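Local coordinates for protein 16S rRNA methylase (Uncultured bacterium, PDB 7JLZ) that probably methylates N1 of A1408 in the 16S rRNA of the 30S ribosomal subunit, using S-adenosylmethionine, and so confers aminoglycoside resistance, at residues L172-F177 / L207-M212; N19-Y24 / L50-E55; V29-G34 / L101-L106. One frame throughout, in Å; residues are numbered along the deposited sequence.

All contacts lie on the seven-stranded sheet of the Rossmann-like methyltransferase fold. Contact 1 pairs strand 205-211, which runs against the rest of the sheet, with the outermost strand 172-179. Contact 2 sets the end of helix 14-21 and the turn after it against the start of strand 49-55, beside strand 26-31. Contact 3 lies where strands 26-31 and 94-100 run out into loops, which in this family is the side of the cofactor and target-base pockets. Contacts 2 and 3 have centres about 17 Å apart but touch: Glu-55 OE2 is 2.9 Å from Gly-32 N, a probable hydrogen bond. Contact 1 stands apart, its centre about 18 Å from contact 3 and 23 Å from contact 2.

Contact 1. Residues L172-F177 / L207-M212; sequences LHLTEF and LKFKKM
His-173 and Lys-210 form a hydrogen-bonded antiparallel pair. His-173 N gives a nearly straight bond to Lys-210 O (2.8 Å), and Lys-210 N returns one to His-173 O (3.0 Å). Further along, Lys-208 O takes two backbone bonds, from Thr-175 N (2.8 Å) and a longer one from Glu-176 N (3.3 Å). Both donors come from the same face of its carbonyl plane. Thr-175 OG1 adds a weak bond to this oxygen. Lys-208 N closes the pair by bonding to Glu-176 O.

Thr-175 and Glu-176 thus both face Lys-208. This is a classic beta bulge, and it shifts the register by one residue. The two strands form the antiparallel edge of the methyltransferase sheet, with strand 129-135 on the other side of 205-211.

The apolar contacts lie on the face that meets helix 156-168. The Phe-209 ring receives Leu-172 CB at its CD2 (3.6 Å). The first torsion of Leu-174 (chi1 178°) swings CD1 across to the same ring, where it makes an off-centre CH-pi contact, 4.1 Å from the Phe-209 ring centroid. Leu-207 CG meets the edge of the Phe-177 ring, 3.7 Å from Phe-177 CD1. Phe-167 of the helix touches both Phe-209 and Leu-207.

Polar chains run along the opposite face. Glu-176 and Lys-208 run alongside each other. Glu-176 OE1 and Lys-208 NZ stay 4.2 Å apart, too far for a salt bridge. Lys-210 extends beside His-173, bringing CE near ND1.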
ATOM      1  N   LEU A 172     -13.467  -7.794   1.053  1.00 41.47           N
ATOM      2  CA  LEU A 172     -12.748  -7.360   2.240  1.00 39.89           C
ATOM      3  C   LEU A 172     -13.721  -7.232   3.396  1.00 37.58           C
ATOM      4  O   LEU A 172     -14.731  -6.533   3.284  1.00 39.55           O
ATOM      5  CB  LEU A 172     -12.037  -6.025   2.000  1.00 34.22           C
ATOM      6  CG  LEU A 172     -10.927  -6.086   0.945  1.00 35.67           C
ATOM      7  CD1 LEU A 172     -10.425  -4.688   0.615  1.00 35.58           C
ATOM      8  CD2 LEU A 172      -9.793  -6.999   1.416  1.00 36.89           C
ATOM      9  N   HIS A 173     -13.415  -7.904   4.500  1.00 35.83           N
ATOM     10  CA  HIS A 173     -14.217  -7.826   5.711  1.00 35.22           C
ATOM     11  C   HIS A 173     -13.520  -6.922   6.722  1.00 36.74           C
ATOM     12  O   HIS A 173     -12.381  -7.188   7.113  1.00 35.48           O
ATOM     13  CB  HIS A 173     -14.441  -9.222   6.284  1.00 36.61           C
ATOM     14  CG  HIS A 173     -15.135  -9.208   7.596  1.00 44.14           C
ATOM     15  ND1 HIS A 173     -14.459  -9.305   8.792  1.00 44.32           N
ATOM     16  CD2 HIS A 173     -16.446  -9.088   7.908  1.00 49.89           C
ATOM     17  CE1 HIS A 173     -15.327  -9.252   9.783  1.00 46.02           C
ATOM     18  NE2 HIS A 173     -16.539  -9.119   9.277  1.00 51.72           N
ATOM     19  N   LEU A 174     -14.201  -5.857   7.143  1.00 36.87           N
ATOM     20  CA  LEU A 174     -13.578  -4.860   8.008  1.00 34.63           C
ATOM     21  C   LEU A 174     -13.353  -5.421   9.409  1.00 35.32           C
ATOM     22  O   LEU A 174     -14.272  -5.966  10.032  1.00 37.82           O
ATOM     23  CB  LEU A 174     -14.452  -3.612   8.077  1.00 33.81           C
ATOM     24  CG  LEU A 174     -13.947  -2.491   8.997  1.00 37.99           C
ATOM     25  CD1 LEU A 174     -12.784  -1.777   8.344  1.00 38.82           C
ATOM     26  CD2 LEU A 174     -15.060  -1.523   9.372  1.00 41.17           C
ATOM     27  N   THR A 175     -12.124  -5.283   9.909  1.00 32.01           N
ATOM     28  CA  THR A 175     -11.785  -5.706  11.255  1.00 33.90           C
ATOM     29  C   THR A 175     -11.374  -4.565  12.173  1.00 32.79           C
ATOM     30  O   THR A 175     -11.495  -4.711  13.393  1.00 34.47           O
ATOM     31  CB  THR A 175     -10.648  -6.742  11.236  1.00 34.82           C
ATOM     32  OG1 THR A 175      -9.448  -6.144  10.736  1.00 34.60           O
ATOM     33  CG2 THR A 175     -11.018  -7.947  10.370  1.00 37.21           C
ATOM     34  N   GLU A 176     -10.892  -3.450  11.630  1.00 31.33           N
ATOM     35  CA  GLU A 176     -10.452  -2.332  12.448  1.00 32.00           C
ATOM     36  C   GLU A 176     -10.718  -1.036  11.703  1.00 28.33           C
ATOM     37  O   GLU A 176     -10.612  -0.972  10.470  1.00 30.79           O
ATOM     38  CB  GLU A 176      -8.963  -2.412  12.788  1.00 42.30           C
ATOM     39  CG  GLU A 176      -8.551  -3.573  13.661  1.00 50.92           C
ATOM     40  CD  GLU A 176      -7.176  -3.369  14.263  1.00 58.19           C
ATOM     41  OE1 GLU A 176      -6.733  -2.206  14.338  1.00 60.08           O
ATOM     42  OE2 GLU A 176      -6.543  -4.369  14.663  1.00 61.79           O
ATOM     43  N   PHE A 177     -11.022   0.009  12.473  1.00 31.84           N
ATOM     44  CA  PHE A 177     -11.155   1.356  11.940  1.00 32.26           C
ATOM     45  C   PHE A 177     -10.612   2.320  12.976  1.00 32.73           C
ATOM     46  O   PHE A 177     -10.870   2.147  14.165  1.00 35.61           O
ATOM     47  CB  PHE A 177     -12.616   1.712  11.631  1.00 37.50           C
ATOM     48  CG  PHE A 177     -12.849   3.179  11.374  1.00 44.05           C
ATOM     49  CD1 PHE A 177     -12.707   3.704  10.105  1.00 45.67           C
ATOM     50  CD2 PHE A 177     -13.226   4.028  12.409  1.00 47.66           C
ATOM     51  CE1 PHE A 177     -12.921   5.053   9.872  1.00 43.35           C
ATOM     52  CE2 PHE A 177     -13.440   5.373  12.179  1.00 49.78           C
ATOM     53  CZ  PHE A 177     -13.287   5.881  10.905  1.00 46.54           C
ATOM     54  N   LEU A 207      -7.986   1.721   8.017  1.00 28.36           N
ATOM     55  CA  LEU A 207      -8.980   0.658   8.034  1.00 27.13           C
ATOM     56  C   LEU A 207      -8.247  -0.637   7.747  1.00 26.80           C
ATOM     57  O   LEU A 207      -7.404  -0.674   6.848  1.00 28.40           O
ATOM     58  CB  LEU A 207     -10.077   0.885   6.978  1.00 30.09           C
ATOM     59  CG  LEU A 207     -11.118   1.990   7.183  1.00 33.64           C
ATOM     60  CD1 LEU A 207     -10.504   3.382   7.028  1.00 37.26           C
ATOM     61  CD2 LEU A 207     -12.275   1.814   6.219  1.00 33.02           C
ATOM     62  N   LYS A 208      -8.541  -1.684   8.519  1.00 26.59           N
ATOM     63  CA  LYS A 208      -7.932  -2.992   8.307  1.00 25.55           C
ATOM     64  C   LYS A 208      -9.007  -4.006   7.965  1.00 30.03           C
ATOM     65  O   LYS A 208     -10.134  -3.929   8.456  1.00 30.77           O
ATOM     66  CB  LYS A 208      -7.150  -3.473   9.537  1.00 28.66           C
ATOM     67  CG  LYS A 208      -5.973  -2.539   9.843  1.00 36.69           C
ATOM     68  CD  LYS A 208      -5.077  -3.061  10.951  1.00 44.33           C
ATOM     69  CE  LYS A 208      -3.895  -2.115  11.168  1.00 51.24           C
ATOM     70  NZ  LYS A 208      -3.051  -2.501  12.338  1.00 56.88           N
ATOM     71  N   PHE A 209      -8.635  -4.956   7.113  1.00 30.74           N
ATOM     72  CA  PHE A 209      -9.560  -5.957   6.607  1.00 30.32           C
ATOM     73  C   PHE A 209      -8.871  -7.307   6.573  1.00 34.86           C
ATOM     74  O   PHE A 209      -7.642  -7.407   6.538  1.00 33.72           O
ATOM     75  CB  PHE A 209     -10.055  -5.642   5.186  1.00 29.47           C
ATOM     76  CG  PHE A 209     -10.555  -4.231   4.999  1.00 33.25           C
ATOM     77  CD1 PHE A 209      -9.671  -3.186   4.777  1.00 30.49           C
ATOM     78  CD2 PHE A 209     -11.911  -3.967   5.009  1.00 32.03           C
ATOM     79  CE1 PHE A 209     -10.133  -1.901   4.593  1.00 30.63           C
ATOM     80  CE2 PHE A 209     -12.376  -2.690   4.820  1.00 33.51           C
ATOM     81  CZ  PHE A 209     -11.482  -1.655   4.614  1.00 32.31           C
ATOM     82  N   LYS A 210      -9.689  -8.350   6.578  1.00 31.60           N
ATOM     83  CA  LYS A 210      -9.251  -9.665   6.141  1.00 35.18           C
ATOM     84  C   LYS A 210     -10.124 -10.096   4.970  1.00 36.69           C
ATOM     85  O   LYS A 210     -11.132  -9.467   4.648  1.00 38.50           O
ATOM     86  CB  LYS A 210      -9.298 -10.680   7.287  1.00 37.55           C
ATOM     87  CG  LYS A 210     -10.614 -10.738   8.019  1.00 44.65           C
ATOM     88  CD  LYS A 210     -10.577 -11.826   9.090  1.00 52.76           C
ATOM     89  CE  LYS A 210     -11.855 -11.861   9.910  1.00 57.97           C
ATOM     90  NZ  LYS A 210     -11.825 -12.971  10.915  1.00 65.78           N
ATOM     91  N   LYS A 211      -9.706 -11.156   4.291  1.00 39.38           N
ATOM     92  CA  LYS A 211     -10.499 -11.651   3.175  1.00 43.12           C
ATOM     93  C   LYS A 211     -11.821 -12.229   3.656  1.00 46.51           C
ATOM     94  O   LYS A 211     -11.915 -12.829   4.733  1.00 49.67           O
ATOM     95  CB  LYS A 211      -9.742 -12.720   2.410  1.00 43.36           C
ATOM     96  CG  LYS A 211      -8.546 -12.220   1.682  1.00 38.36           C
ATOM     97  CD  LYS A 211      -8.038 -13.351   0.817  1.00 42.16           C
ATOM     98  CE  LYS A 211      -6.983 -12.886  -0.126  1.00 40.97           C
ATOM     99  NZ  LYS A 211      -6.819 -13.911  -1.193  1.00 36.51           N
ATOM    100  N   MET A 212     -12.850 -12.057   2.840  1.00 47.15           N
ATOM    101  CA  MET A 212     -14.140 -12.628   3.179  1.00 52.10           C
ATOM    102  C   MET A 212     -14.157 -14.112   2.838  1.00 58.70           C
ATOM    103  O   MET A 212     -13.342 -14.578   2.048  1.00 59.68           O
ATOM    104  CB  MET A 212     -15.256 -11.906   2.446  1.00 53.94           C
ATOM    105  CG  MET A 212     -15.433 -10.481   2.881  1.00 55.11           C
ATOM    106  SD  MET A 212     -16.787  -9.759   1.966  1.00 64.43           S
ATOM    107  CE  MET A 212     -18.151 -10.764   2.549  1.00 61.15           C
TER

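Contact 2. Residues N19-Y24 / L50-E55; sequences NILNAY and LFIGIE
Leu-50 packs its CB against one face of the Tyr-24 ring. Here the end of helix 14-21 and the turn after it cover the start of strand 49-55. The strand belongs to the parallel part of the Rossmann-like methyltransferase sheet. A type I beta turn from Leu-21 to Tyr-24 leads the chain off the helix, and Tyr-24 N bonds to Leu-21 O within it. The chain then enters strand 26-31, which pairs with 49-55.

The tight part of the contact centres on Leu-50, which is buried. Its CB lies 3.8 Å from the Tyr-24 ring centroid and 17° off the ring normal, a CH-pi contact over the face. The leucine stands roughly perpendicular to the tyrosine side chain. Leu-50 CG is anti to the backbone N (chi1 177°), and the two methyls then go to different partners. CD1 lies against the far part of the tyrosine ring, 3.9 Å from Tyr-24 CE2. CD2 turns to the helix and meets Leu-21 CD2 at 3.7 Å and Ile-20 CG2 at 3.9 Å. The Leu-50 backbone is held by bonds to Lys-26 and Glu-28 of strand 26-31.

The helix side is looser: Ile-20, Leu-21 and Tyr-24 all stay partly exposed. The contact is apolar throughout, and its buried surface is modest, 208 Å² over both sides. It also thins out quickly along the strand. Ile-52 is buried mainly against other neighbours, among them Ile-77 and Ile-79 of strand 76-80. The last touch on the helix is Ile-52 CD1, 4.4 Å from Leu-21 CD2.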
ATOM      1  N   ASN A  19      13.275 -16.992  -4.695  1.00 34.57           N
ATOM      2  CA  ASN A  19      14.422 -17.137  -3.803  1.00 39.01           C
ATOM      3  C   ASN A  19      14.470 -16.010  -2.776  1.00 37.56           C
ATOM      4  O   ASN A  19      14.908 -16.217  -1.637  1.00 39.50           O
ATOM      5  CB  ASN A  19      15.710 -17.168  -4.619  1.00 43.15           C
ATOM      6  CG  ASN A  19      15.808 -18.397  -5.509  1.00 50.09           C
ATOM      7  OD1 ASN A  19      15.290 -19.457  -5.177  1.00 47.93           O
ATOM      8  ND2 ASN A  19      16.478 -18.253  -6.647  1.00 55.43           N
ATOM      9  N   ILE A  20      14.002 -14.825  -3.156  1.00 31.43           N
ATOM     10  CA  ILE A  20      13.992 -13.687  -2.243  1.00 34.18           C
ATOM     11  C   ILE A  20      12.859 -13.811  -1.232  1.00 35.53           C
ATOM     12  O   ILE A  20      13.077 -13.690  -0.021  1.00 39.74           O
ATOM     13  CB  ILE A  20      13.892 -12.382  -3.047  1.00 28.20           C
ATOM     14  CG1 ILE A  20      15.161 -12.180  -3.878  1.00 31.67           C
ATOM     15  CG2 ILE A  20      13.625 -11.180  -2.125  1.00 29.57           C
ATOM     16  CD1 ILE A  20      15.060 -11.017  -4.819  1.00 33.19           C
ATOM     17  N   LEU A  21      11.635 -14.063  -1.716  1.00 30.28           N
ATOM     18  CA  LEU A  21      10.486 -14.193  -0.821  1.00 36.03           C
ATOM     19  C   LEU A  21      10.711 -15.271   0.226  1.00 34.89           C
ATOM     20  O   LEU A  21      10.319 -15.114   1.389  1.00 37.68           O
ATOM     21  CB  LEU A  21       9.221 -14.518  -1.616  1.00 33.29           C
ATOM     22  CG  LEU A  21       8.805 -13.536  -2.704  1.00 33.63           C
ATOM     23  CD1 LEU A  21       7.651 -14.121  -3.513  1.00 35.98           C
ATOM     24  CD2 LEU A  21       8.422 -12.199  -2.094  1.00 37.06           C
ATOM     25  N   ASN A  22      11.327 -16.383  -0.169  1.00 34.46           N
ATOM     26  CA  ASN A  22      11.452 -17.512   0.740  1.00 40.94           C
ATOM     27  C   ASN A  22      12.385 -17.228   1.908  1.00 41.63           C
ATOM     28  O   ASN A  22      12.349 -17.960   2.905  1.00 44.14           O
ATOM     29  CB  ASN A  22      11.929 -18.741  -0.030  1.00 42.20           C
ATOM     30  CG  ASN A  22      10.831 -19.347  -0.877  1.00 47.69           C
ATOM     31  OD1 ASN A  22       9.668 -18.951  -0.774  1.00 44.44           O
ATOM     32  ND2 ASN A  22      11.188 -20.327  -1.708  1.00 46.13           N
ATOM     33  N   ALA A  23      13.210 -16.188   1.812  1.00 40.60           N
ATOM     34  CA  ALA A  23      14.107 -15.828   2.900  1.00 44.34           C
ATOM     35  C   ALA A  23      13.399 -15.132   4.053  1.00 41.70           C
ATOM     36  O   ALA A  23      13.995 -15.003   5.128  1.00 46.43           O
ATOM     37  CB  ALA A  23      15.228 -14.934   2.373  1.00 42.79           C
ATOM     38  N   TYR A  24      12.150 -14.706   3.877  1.00 33.84           N
ATOM     39  CA  TYR A  24      11.437 -13.945   4.891  1.00 35.38           C
ATOM     40  C   TYR A  24      10.208 -14.692   5.390  1.00 41.71           C
ATOM     41  O   TYR A  24       9.587 -15.468   4.657  1.00 46.36           O
ATOM     42  CB  TYR A  24      11.015 -12.587   4.345  1.00 33.86           C
ATOM     43  CG  TYR A  24      12.183 -11.739   3.932  1.00 38.50           C
ATOM     44  CD1 TYR A  24      12.789 -10.875   4.839  1.00 40.76           C
ATOM     45  CD2 TYR A  24      12.686 -11.799   2.640  1.00 37.19           C
ATOM     46  CE1 TYR A  24      13.862 -10.096   4.472  1.00 37.29           C
ATOM     47  CE2 TYR A  24      13.752 -11.014   2.261  1.00 36.72           C
ATOM     48  CZ  TYR A  24      14.338 -10.167   3.185  1.00 41.47           C
ATOM     49  OH  TYR A  24      15.404  -9.387   2.816  1.00 42.25           O
ATOM     50  N   LEU A  50       9.811  -8.559   4.538  1.00 31.39           N
ATOM     51  CA  LEU A  50      10.171  -7.966   3.254  1.00 31.77           C
ATOM     52  C   LEU A  50       9.099  -6.954   2.863  1.00 28.66           C
ATOM     53  O   LEU A  50       7.913  -7.296   2.790  1.00 30.26           O
ATOM     54  CB  LEU A  50      10.317  -9.045   2.180  1.00 26.65           C
ATOM     55  CG  LEU A  50      10.632  -8.561   0.759  1.00 28.10           C
ATOM     56  CD1 LEU A  50      11.993  -7.894   0.681  1.00 28.87           C
ATOM     57  CD2 LEU A  50      10.550  -9.748  -0.217  1.00 31.69           C
ATOM     58  N   PHE A  51       9.506  -5.715   2.609  1.00 24.42           N
ATOM     59  CA  PHE A  51       8.581  -4.667   2.198  1.00 22.27           C
ATOM     60  C   PHE A  51       8.791  -4.339   0.727  1.00 25.91           C
ATOM     61  O   PHE A  51       9.918  -4.058   0.302  1.00 26.20           O
ATOM     62  CB  PHE A  51       8.760  -3.404   3.055  1.00 25.56           C
ATOM     63  CG  PHE A  51       8.425  -3.618   4.511  1.00 27.21           C
ATOM     64  CD1 PHE A  51       9.377  -4.113   5.386  1.00 24.97           C
ATOM     65  CD2 PHE A  51       7.151  -3.345   4.998  1.00 27.49           C
ATOM     66  CE1 PHE A  51       9.076  -4.332   6.720  1.00 29.00           C
ATOM     67  CE2 PHE A  51       6.846  -3.558   6.347  1.00 26.84           C
ATOM     68  CZ  PHE A  51       7.811  -4.055   7.201  1.00 29.27           C
ATOM     69  N   ILE A  52       7.701  -4.334  -0.036  1.00 23.12           N
ATOM     70  CA  ILE A  52       7.743  -4.136  -1.477  1.00 22.30           C
ATOM     71  C   ILE A  52       6.885  -2.934  -1.830  1.00 23.68           C
ATOM     72  O   ILE A  52       5.662  -2.983  -1.669  1.00 27.36           O
ATOM     73  CB  ILE A  52       7.235  -5.375  -2.229  1.00 22.23           C
ATOM     74  CG1 ILE A  52       8.006  -6.605  -1.753  1.00 23.52           C
ATOM     75  CG2 ILE A  52       7.336  -5.141  -3.724  1.00 22.84           C
ATOM     76  CD1 ILE A  52       7.567  -7.921  -2.428  1.00 29.10           C
ATOM     77  N   GLY A  53       7.505  -1.878  -2.352  1.00 21.86           N
ATOM     78  CA  GLY A  53       6.767  -0.733  -2.869  1.00 23.14           C
ATOM     79  C   GLY A  53       6.573  -0.852  -4.372  1.00 24.55           C
ATOM     80  O   GLY A  53       7.494  -1.238  -5.091  1.00 26.13           O
ATOM     81  N   ILE A  54       5.374  -0.498  -4.847  1.00 24.16           N
ATOM     82  CA  ILE A  54       5.048  -0.552  -6.274  1.00 21.59           C
ATOM     83  C   ILE A  54       4.467   0.786  -6.714  1.00 25.71           C
ATOM     84  O   ILE A  54       3.423   1.207  -6.201  1.00 27.91           O
ATOM     85  CB  ILE A  54       4.057  -1.685  -6.586  1.00 22.98           C
ATOM     86  CG1 ILE A  54       4.551  -2.995  -5.961  1.00 22.65           C
ATOM     87  CG2 ILE A  54       3.887  -1.846  -8.101  1.00 25.07           C
ATOM     88  CD1 ILE A  54       3.548  -4.154  -6.115  1.00 28.58           C
ATOM     89  N   GLU A  55       5.124   1.435  -7.670  1.00 21.58           N
ATOM     90  CA  GLU A  55       4.672   2.695  -8.245  1.00 22.01           C
ATOM     91  C   GLU A  55       4.946   2.727  -9.743  1.00 22.50           C
ATOM     92  O   GLU A  55       5.843   2.036 -10.232  1.00 23.50           O
ATOM     93  CB  GLU A  55       5.351   3.902  -7.574  1.00 21.04           C
ATOM     94  CG  GLU A  55       5.047   4.003  -6.082  1.00 24.15           C
ATOM     95  CD  GLU A  55       3.579   4.291  -5.778  1.00 24.36           C
ATOM     96  OE1 GLU A  55       2.913   4.965  -6.588  1.00 26.72           O
ATOM     97  OE2 GLU A  55       3.102   3.815  -4.715  1.00 28.19           O
TER

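Contact 3. Residues V29-G34 / L101-L106; sequences VDLGTG and LPWGSL
Trp-103 has CG anti to its own N (chi1 -166°), which swings the indole toward Leu-31. Leu-31 has CG anti to the carbonyl carbon (chi1 -48°) and spreads both methyls over the indole. The pair joins the end of strand 26-31 to the loop after strand 94-100. These are neighbouring strands of the Rossmann-like methyltransferase fold. The sequence from Asp-30 to Gly-34 resembles the glycine-rich cofactor loop of such enzymes, and the loop with Trp-103 probably borders the target-base pocket.

One face of the indole is covered by Leu-31. Its CB sits 3.8 Å from the centroid of the five-membered ring and 8° off the normal, a CH-pi contact. CD1 lies 3.8 Å from Trp-103 CE3, and CD2 lies 3.8 Å from Trp-103 CZ2. The leucine thus spans both rings of the indole. Val-83 and Phe-86 also touch the tryptophan.

One polar tie holds the ring: Trp-103 NE1 is hydrogen-bonded to Ile-54 O of strand 49-55. Gly-32 N packs close to the indole, 3.2 Å from Trp-103 CD1; its polar partner is the Glu-55 carboxylate. Gly-32 CA lies 4.0 Å from Pro-102 O. The peptide bond before Pro-102 is cis.

A type II' beta turn runs from Trp-103 to Leu-106, closed by a bond from Leu-106 N to Trp-103 O. It brings Leu-106 back toward the strand, where its CD2 lies 4.0 Å from Leu-31 CD1.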
ATOM      1  N   VAL A  29       3.307  -5.787   0.866  1.00 25.83           N
ATOM      2  CA  VAL A  29       3.281  -4.987  -0.354  1.00 22.81           C
ATOM      3  C   VAL A  29       2.649  -3.646  -0.016  1.00 24.75           C
ATOM      4  O   VAL A  29       1.578  -3.607   0.599  1.00 25.97           O
ATOM      5  CB  VAL A  29       2.505  -5.700  -1.477  1.00 22.67           C
ATOM      6  CG1 VAL A  29       2.290  -4.769  -2.661  1.00 26.42           C
ATOM      7  CG2 VAL A  29       3.247  -6.999  -1.875  1.00 22.16           C
ATOM      8  N   ASP A  30       3.289  -2.559  -0.447  1.00 20.60           N
ATOM      9  CA  ASP A  30       2.904  -1.194  -0.077  1.00 23.81           C
ATOM     10  C   ASP A  30       2.602  -0.384  -1.332  1.00 26.23           C
ATOM     11  O   ASP A  30       3.494  -0.159  -2.156  1.00 24.43           O
ATOM     12  CB  ASP A  30       4.023  -0.532   0.726  1.00 25.98           C
ATOM     13  CG  ASP A  30       4.255  -1.217   2.036  1.00 27.96           C
ATOM     14  OD1 ASP A  30       3.260  -1.425   2.752  1.00 27.98           O
ATOM     15  OD2 ASP A  30       5.406  -1.578   2.344  1.00 31.67           O
ATOM     16  N   LEU A  31       1.358   0.072  -1.464  1.00 22.78           N
ATOM     17  CA  LEU A  31       0.914   0.836  -2.618  1.00 20.00           C
ATOM     18  C   LEU A  31       0.563   2.245  -2.185  1.00 23.75           C
ATOM     19  O   LEU A  31       0.017   2.441  -1.096  1.00 25.38           O
ATOM     20  CB  LEU A  31      -0.324   0.209  -3.262  1.00 24.47           C
ATOM     21  CG  LEU A  31      -0.264  -1.286  -3.524  1.00 23.67           C
ATOM     22  CD1 LEU A  31      -1.565  -1.726  -4.179  1.00 21.70           C
ATOM     23  CD2 LEU A  31       0.937  -1.566  -4.412  1.00 23.72           C
ATOM     24  N   GLY A  32       0.852   3.215  -3.045  1.00 23.29           N
ATOM     25  CA  GLY A  32       0.478   4.586  -2.751  1.00 21.84           C
ATOM     26  C   GLY A  32       1.428   5.330  -1.838  1.00 23.54           C
ATOM     27  O   GLY A  32       1.018   6.312  -1.204  1.00 24.69           O
ATOM     28  N   THR A  33       2.675   4.894  -1.735  1.00 23.31           N
ATOM     29  CA  THR A  33       3.599   5.532  -0.798  1.00 24.58           C
ATOM     30  C   THR A  33       4.209   6.817  -1.341  1.00 27.55           C
ATOM     31  O   THR A  33       4.960   7.473  -0.608  1.00 25.98           O
ATOM     32  CB  THR A  33       4.717   4.560  -0.390  1.00 23.86           C
ATOM     33  OG1 THR A  33       5.537   4.272  -1.523  1.00 25.21           O
ATOM     34  CG2 THR A  33       4.136   3.243   0.144  1.00 25.97           C
ATOM     35  N   GLY A  34       3.900   7.216  -2.577  1.00 23.86           N
ATOM     36  CA  GLY A  34       4.460   8.465  -3.079  1.00 24.77           C
ATOM     37  C   GLY A  34       5.879   8.281  -3.580  1.00 23.16           C
ATOM     38  O   GLY A  34       6.113   8.180  -4.788  1.00 27.18           O
ATOM     39  N   LEU A 101      -4.237   5.481  -0.278  1.00 27.87           N
ATOM     40  CA  LEU A 101      -4.893   6.009  -1.460  1.00 30.93           C
ATOM     41  C   LEU A 101      -4.473   7.463  -1.691  1.00 31.42           C
ATOM     42  O   LEU A 101      -4.084   8.165  -0.753  1.00 30.66           O
ATOM     43  CB  LEU A 101      -6.413   5.885  -1.328  1.00 28.35           C
ATOM     44  CG  LEU A 101      -6.936   4.449  -1.502  1.00 30.77           C
ATOM     45  CD1 LEU A 101      -8.440   4.406  -1.315  1.00 35.37           C
ATOM     46  CD2 LEU A 101      -6.572   3.902  -2.863  1.00 29.57           C
ATOM     47  N   PRO A 102      -4.491   7.929  -2.944  1.00 28.10           N
ATOM     48  CA  PRO A 102      -4.826   7.176  -4.153  1.00 29.65           C
ATOM     49  C   PRO A 102      -3.666   6.362  -4.706  1.00 31.25           C
ATOM     50  O   PRO A 102      -2.497   6.641  -4.427  1.00 31.31           O
ATOM     51  CB  PRO A 102      -5.217   8.275  -5.135  1.00 32.22           C
ATOM     52  CG  PRO A 102      -4.350   9.426  -4.735  1.00 35.12           C
ATOM     53  CD  PRO A 102      -4.280   9.364  -3.234  1.00 31.14           C
ATOM     54  N   TRP A 103      -4.003   5.328  -5.480  1.00 32.44           N
ATOM     55  CA  TRP A 103      -3.019   4.582  -6.257  1.00 30.70           C
ATOM     56  C   TRP A 103      -3.668   4.364  -7.619  1.00 33.00           C
ATOM     57  O   TRP A 103      -4.159   3.282  -7.934  1.00 34.65           O
ATOM     58  CB  TRP A 103      -2.623   3.271  -5.580  1.00 28.07           C
ATOM     59  CG  TRP A 103      -1.376   2.631  -6.147  1.00 27.26           C
ATOM     60  CD1 TRP A 103      -0.100   3.130  -6.092  1.00 27.70           C
ATOM     61  CD2 TRP A 103      -1.279   1.372  -6.838  1.00 29.28           C
ATOM     62  NE1 TRP A 103       0.775   2.259  -6.700  1.00 28.26           N
ATOM     63  CE2 TRP A 103       0.076   1.181  -7.171  1.00 27.73           C
ATOM     64  CE3 TRP A 103      -2.209   0.397  -7.213  1.00 26.68           C
ATOM     65  CZ2 TRP A 103       0.528   0.051  -7.847  1.00 25.25           C
ATOM     66  CZ3 TRP A 103      -1.758  -0.726  -7.886  1.00 27.16           C
ATOM     67  CH2 TRP A 103      -0.403  -0.887  -8.196  1.00 27.50           C
ATOM     68  N   GLY A 104      -3.688   5.422  -8.424  1.00 36.85           N
ATOM     69  CA  GLY A 104      -4.229   5.301  -9.767  1.00 35.99           C
ATOM     70  C   GLY A 104      -5.720   5.054  -9.724  1.00 34.54           C
ATOM     71  O   GLY A 104      -6.464   5.725  -9.001  1.00 38.26           O
ATOM     72  N   SER A 105      -6.169   4.062 -10.489  1.00 35.31           N
ATOM     73  CA  SER A 105      -7.587   3.740 -10.573  1.00 34.29           C
ATOM     74  C   SER A 105      -8.080   2.881  -9.414  1.00 35.50           C
ATOM     75  O   SER A 105      -9.285   2.619  -9.334  1.00 35.83           O
ATOM     76  CB  SER A 105      -7.872   3.025 -11.888  1.00 39.78           C
ATOM     77  OG  SER A 105      -7.057   1.869 -11.986  1.00 38.52           O
ATOM     78  N   LEU A 106      -7.196   2.431  -8.528  1.00 33.81           N
ATOM     79  CA  LEU A 106      -7.586   1.478  -7.493  1.00 32.31           C
ATOM     80  C   LEU A 106      -8.561   2.123  -6.513  1.00 32.36           C
ATOM     81  O   LEU A 106      -8.236   3.135  -5.881  1.00 36.46           O
ATOM     82  CB  LEU A 106      -6.350   0.974  -6.753  1.00 33.01           C
ATOM     83  CG  LEU A 106      -6.607  -0.192  -5.803  1.00 33.72           C
ATOM     84  CD1 LEU A 106      -7.212  -1.372  -6.564  1.00 38.06           C
ATOM     85  CD2 LEU A 106      -5.334  -0.603  -5.087  1.00 35.03           C
TER